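Local coordinates for protein butyryl-CoA dehydrogenase (Marinomonas mediterranea, PDB 6CXT) that is a flavin-dependent enzyme of the acyl-CoA dehydrogenase family that holds flavin-adenine dinucleotide next to its beta-sheet middle domain, at residues L150-K154 against N210-F214; A183-P187 against I219-L225. One frame throughout, in Å; residues are numbered along the deposited sequence.

Contact 1. Residues L150-K154 against N210-F214; sequences LNGGK and NQVFF
F214 and G152 are paired twice through their backbones: G152 N gives its hydrogen to F214 O at 2.8 Å, and F214 N returns the bond to G152 O. K154 and V212 form the next hydrogen-bonded pair of this antiparallel ladder, both bonds close to straight at 174°. Between them sits the non-hydrogen-bonded pair G153 and F213. Because G153 brings no side chain to that face, the F213 ring lies against the backbone itself: CD1 comes 3.5 Å from G153 CA, and G152 O stands over one ring face, offset toward the rim. F213 has CG anti to the backbone N (chi1 -164°), which carries the ring over toward G153. G152 needs to be glycine for its own backbone angles, at which a CB would jam against the preceding carbonyl O.

On the other face runs K154. Its CB lies 3.8 Å from V212 O, and its CG meets the edge of the F214 ring, 3.9 Å from CE2. The chain bends at chi2 (-51°) and beyond CG leaves 210-214; the side chain also packs on L137 and T139, and NZ reaches E127 in a salt bridge and the carbonyls of I125 and Y169 in hydrogen bonds. In this beta-sheet middle domain of the acyl-CoA dehydrogenase fold, strand 140-144 flanks 150-154 and strand 193-195 flanks 210-214, while L150, V212 and F214 pack onto strand 165-171 of the second sheet.

Contact 2. Residues A183-P187 against I219-L225; sequences AFVVP and IHKDYAL
Strand 181-187 meets the short, weakly bonded edge strand 224-225 of a mixed sheet, where the backbone leaves strand 209-220 and turns through the 3-10 segment 221-223. V185 N bonds to Y223 O at 2.8 Å, almost straight at 178°, and L225 N bonds to A183 O at 2.7 Å. A water supplies the second link between A183 and L225, accepting from A183 N and donating to L225 O at 2.6 Å.

On one face of the sheet V185 CG2 packs 3.6 Å from L225 CD1, and both side chains rest on L106 of helix 104-114. On the other, CD1 of I219 comes 3.6 Å from F184 CD1. I219 chi1 (57°) sets CG1 between the backbone N and carbonyl carbon, carrying CD1 toward the phenyl group. Farther along, P187 CG lies over one face of the Y223 ring, 4.1 Å from its centroid, a CH-pi contact, while Y223 OH bonds to Q109.

V185 O, buried beside Y223 CB at 3.2 Å, has no hydrogen-bond partner in the model. With so few directed bonds, cohesion at this sheet edge probably comes mostly from apolar packing.

Both contacts are mostly buried and share strand 209-220: its first half builds contact 1, and its far end, at I219, enters contact 2, whose ladder belongs to the mixed sheet. The two sheets meet between them. L150 of contact 1 packs against V186, F184 and I219 of contact 2, with its CD2 3.7 Å from V186 CG2, and F214 packs against V186. Contact 1 is a regular ladder inside its sheet, with exposed Q211 and F213 on one face and, on the other, the buried side chain of K154 about 6 Å from FAD. Contact 2 closes a sheet edge with fewer backbone bonds, a water and more aliphatic and CH-pi packing, and its A183 side chain stays about 12 Å from FAD.

Contact 1. Residues L150-K154 against N210-F214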
loop_
_atom_site.group_PDB
_atom_site.type_symbol
_atom_site.label_atom_id
_atom_site.label_comp_id
_atom_site.label_asym_id
_atom_site.label_seq_id
_atom_site.Cartn_x
_atom_site.Cartn_y
_atom_site.Cartn_z
ATOM N N LEU B 150 15.442 1.333 45.131
ATOM C CA LEU B 150 14.799 1.029 43.832
ATOM C C LEU B 150 14.512 -0.450 43.760
ATOM O O LEU B 150 15.370 -1.295 44.116
ATOM C CB LEU B 150 15.696 1.470 42.682
ATOM C CG LEU B 150 15.506 2.891 42.146
ATOM C CD1 LEU B 150 15.984 3.997 43.102
ATOM C CD2 LEU B 150 16.185 3.032 40.788
ATOM N N ASN B 151 13.294 -0.770 43.337
ATOM C CA ASN B 151 12.898 -2.109 43.262
ATOM C C ASN B 151 12.069 -2.381 41.999
ATOM O O ASN B 151 11.006 -1.794 41.843
ATOM C CB ASN B 151 12.073 -2.429 44.486
ATOM C CG ASN B 151 12.162 -3.868 44.853
ATOM O OD1 ASN B 151 13.209 -4.356 45.299
ATOM N ND2 ASN B 151 11.065 -4.580 44.643
ATOM N N GLY B 152 12.521 -3.293 41.131
ATOM C CA GLY B 152 11.640 -3.724 39.999
ATOM C C GLY B 152 12.481 -4.316 38.866
ATOM O O GLY B 152 13.717 -4.256 38.907
ATOM N N GLY B 153 11.800 -4.903 37.875
ATOM C CA GLY B 153 12.463 -5.470 36.642
ATOM C C GLY B 153 12.240 -4.551 35.420
ATOM O O GLY B 153 11.186 -3.920 35.291
ATOM N N LYS B 154 13.252 -4.428 34.573
ATOM C CA LYS B 154 13.152 -3.661 33.356
ATOM C C LYS B 154 13.391 -4.712 32.250
ATOM O O LYS B 154 14.312 -5.536 32.366
ATOM C CB LYS B 154 14.156 -2.491 33.341
ATOM C CG LYS B 154 13.814 -1.335 34.312
ATOM C CD LYS B 154 12.361 -0.831 34.172
ATOM C CE LYS B 154 12.170 0.546 34.820
ATOM N NZ LYS B 154 10.742 0.992 34.647
ATOM N N ASN B 210 18.667 -6.836 27.068
ATOM C CA ASN B 210 18.648 -7.677 28.256
ATOM C C ASN B 210 17.534 -7.331 29.235
ATOM O O ASN B 210 17.132 -6.177 29.364
ATOM C CB ASN B 210 19.974 -7.437 29.076
ATOM C CG ASN B 210 21.209 -7.544 28.243
ATOM O OD1 ASN B 210 21.622 -6.565 27.628
ATOM N ND2 ASN B 210 21.831 -8.736 28.231
ATOM N N GLN B 211 17.137 -8.337 29.990
ATOM C CA GLN B 211 16.334 -8.106 31.202
ATOM C C GLN B 211 17.310 -7.622 32.327
ATOM O O GLN B 211 18.424 -8.167 32.459
ATOM C CB GLN B 211 15.685 -9.422 31.590
ATOM C CG GLN B 211 14.612 -9.267 32.639
ATOM C CD GLN B 211 13.660 -10.418 32.572
ATOM O OE1 GLN B 211 14.053 -11.570 32.769
ATOM N NE2 GLN B 211 12.404 -10.126 32.250
ATOM N N VAL B 212 16.874 -6.622 33.089
ATOM C CA VAL B 212 17.682 -6.097 34.199
ATOM C C VAL B 212 16.727 -6.031 35.381
ATOM O O VAL B 212 15.598 -5.515 35.228
ATOM C CB VAL B 212 18.293 -4.703 33.947
ATOM C CG1 VAL B 212 19.202 -4.303 35.148
ATOM C CG2 VAL B 212 19.130 -4.664 32.642
ATOM N N PHE B 213 17.142 -6.618 36.517
ATOM C CA PHE B 213 16.319 -6.591 37.758
ATOM C C PHE B 213 17.028 -5.725 38.830
ATOM O O PHE B 213 18.265 -5.747 38.946
ATOM C CB PHE B 213 15.960 -8.008 38.271
ATOM C CG PHE B 213 14.826 -7.993 39.289
ATOM C CD1 PHE B 213 13.471 -8.019 38.874
ATOM C CD2 PHE B 213 15.086 -7.885 40.701
ATOM C CE1 PHE B 213 12.422 -7.965 39.820
ATOM C CE2 PHE B 213 14.024 -7.825 41.635
ATOM C CZ PHE B 213 12.702 -7.861 41.194
ATOM N N PHE B 214 16.239 -4.932 39.549
ATOM C CA PHE B 214 16.762 -4.058 40.607
ATOM C C PHE B 214 16.113 -4.569 41.872
ATOM O O PHE B 214 14.888 -4.451 42.067
ATOM C CB PHE B 214 16.417 -2.611 40.307
ATOM C CG PHE B 214 17.043 -2.093 39.041
ATOM C CD1 PHE B 214 18.344 -1.579 39.026
ATOM C CD2 PHE B 214 16.316 -2.126 37.828
ATOM C CE1 PHE B 214 18.945 -1.082 37.870
ATOM C CE2 PHE B 214 16.917 -1.632 36.652
ATOM C CZ PHE B 214 18.217 -1.116 36.656
#

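Contact 2. Residues A183-P187 against I219-L225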
loop_
_atom_site.group_PDB
_atom_site.type_symbol
_atom_site.label_atom_id
_atom_site.label_comp_id
_atom_site.label_asym_id
_atom_site.label_seq_id
_atom_site.Cartn_x
_atom_site.Cartn_y
_atom_site.Cartn_z
ATOM N N ALA B 183 13.350 9.926 37.429
ATOM C CA ALA B 183 14.487 9.378 36.724
ATOM C C ALA B 183 15.710 9.319 37.624
ATOM O O ALA B 183 16.008 10.292 38.349
ATOM C CB ALA B 183 14.797 10.224 35.504
ATOM N N PHE B 184 16.446 8.211 37.532
ATOM C CA PHE B 184 17.661 8.005 38.346
ATOM C C PHE B 184 18.763 7.423 37.466
ATOM O O PHE B 184 18.477 6.624 36.568
ATOM C CB PHE B 184 17.364 6.929 39.407
ATOM C CG PHE B 184 16.310 7.326 40.400
ATOM C CD1 PHE B 184 16.650 8.090 41.542
ATOM C CD2 PHE B 184 14.986 6.916 40.229
ATOM C CE1 PHE B 184 15.673 8.428 42.470
ATOM C CE2 PHE B 184 13.994 7.261 41.152
ATOM C CZ PHE B 184 14.352 8.010 42.292
ATOM N N VAL B 185 19.995 7.820 37.710
ATOM C CA VAL B 185 21.160 7.158 37.123
ATOM C C VAL B 185 21.621 6.134 38.144
ATOM O O VAL B 185 21.937 6.503 39.287
ATOM C CB VAL B 185 22.297 8.152 36.869
ATOM C CG1 VAL B 185 23.559 7.429 36.382
ATOM C CG2 VAL B 185 21.874 9.210 35.861
ATOM N N VAL B 186 21.623 4.854 37.775
ATOM C CA VAL B 186 21.907 3.766 38.705
ATOM C C VAL B 186 23.244 3.140 38.273
ATOM O O VAL B 186 23.301 2.491 37.217
ATOM C CB VAL B 186 20.789 2.730 38.741
ATOM C CG1 VAL B 186 21.100 1.588 39.718
ATOM C CG2 VAL B 186 19.461 3.390 39.087
ATOM N N PRO B 187 24.298 3.314 39.051
ATOM C CA PRO B 187 25.548 2.680 38.657
ATOM C C PRO B 187 25.448 1.148 38.660
ATOM O O PRO B 187 24.774 0.578 39.462
ATOM C CB PRO B 187 26.558 3.200 39.681
ATOM C CG PRO B 187 25.917 4.377 40.299
ATOM C CD PRO B 187 24.446 4.137 40.247
ATOM N N ILE B 219 20.480 3.874 46.219
ATOM C CA ILE B 219 21.359 4.871 45.622
ATOM C C ILE B 219 21.192 6.247 46.299
ATOM O O ILE B 219 20.092 6.592 46.760
ATOM C CB ILE B 219 21.089 5.051 44.090
ATOM C CG1 ILE B 219 19.624 5.425 43.881
ATOM C CG2 ILE B 219 21.376 3.748 43.297
ATOM C CD1 ILE B 219 19.347 5.854 42.461
ATOM N N HIS B 220 22.262 7.023 46.272
ATOM C CA HIS B 220 22.234 8.345 46.852
ATOM C C HIS B 220 21.334 9.239 46.013
ATOM O O HIS B 220 21.291 9.112 44.791
ATOM C CB HIS B 220 23.626 8.940 46.925
ATOM C CG HIS B 220 23.684 10.167 47.772
ATOM N ND1 HIS B 220 23.718 11.436 47.242
ATOM C CD2 HIS B 220 23.649 10.321 49.119
ATOM C CE1 HIS B 220 23.726 12.321 48.224
ATOM N NE2 HIS B 220 23.686 11.671 49.372
ATOM N N LYS B 221 20.624 10.143 46.675
ATOM C CA LYS B 221 19.717 11.068 45.996
ATOM C C LYS B 221 20.390 11.942 44.943
ATOM O O LYS B 221 19.704 12.373 44.026
ATOM C CB LYS B 221 18.965 11.948 47.004
ATOM C CG LYS B 221 19.862 12.988 47.659
ATOM C CD LYS B 221 19.068 13.865 48.607
ATOM C CE LYS B 221 20.002 14.841 49.305
ATOM N NZ LYS B 221 19.216 15.626 50.288
ATOM N N ASP B 222 21.699 12.196 45.028
ATOM C CA ASP B 222 22.370 12.973 43.992
ATOM C C ASP B 222 22.374 12.252 42.624
ATOM O O ASP B 222 22.768 12.836 41.633
ATOM C CB ASP B 222 23.825 13.277 44.359
ATOM C CG ASP B 222 23.960 14.208 45.594
ATOM O OD1 ASP B 222 22.939 14.750 46.119
ATOM O OD2 ASP B 222 25.117 14.381 46.043
ATOM N N TYR B 223 22.020 10.974 42.606
ATOM C CA TYR B 223 21.876 10.227 41.336
ATOM C C TYR B 223 20.523 10.453 40.642
ATOM O O TYR B 223 20.362 10.012 39.492
ATOM C CB TYR B 223 22.123 8.711 41.546
ATOM C CG TYR B 223 23.592 8.389 41.651
ATOM C CD1 TYR B 223 24.424 8.470 40.533
ATOM C CD2 TYR B 223 24.172 8.043 42.900
ATOM C CE1 TYR B 223 25.785 8.221 40.626
ATOM C CE2 TYR B 223 25.536 7.769 43.003
ATOM C CZ TYR B 223 26.329 7.848 41.874
ATOM O OH TYR B 223 27.657 7.591 41.987
ATOM N N ALA B 224 19.565 11.112 41.319
ATOM C CA ALA B 224 18.287 11.493 40.685
ATOM C C ALA B 224 18.551 12.512 39.594
ATOM O O ALA B 224 19.401 13.400 39.735
ATOM C CB ALA B 224 17.253 12.008 41.695
ATOM N N LEU B 225 17.842 12.337 38.474
ATOM C CA LEU B 225 17.824 13.318 37.398
ATOM C C LEU B 225 16.559 14.170 37.580
ATOM O O LEU B 225 15.431 13.639 37.608
ATOM C CB LEU B 225 17.767 12.588 36.056
ATOM C CG LEU B 225 18.999 12.477 35.182
ATOM C CD1 LEU B 225 20.296 12.453 35.979
ATOM C CD2 LEU B 225 18.846 11.312 34.206
HETATM O O HOH W 1 12.921 12.874 37.763
#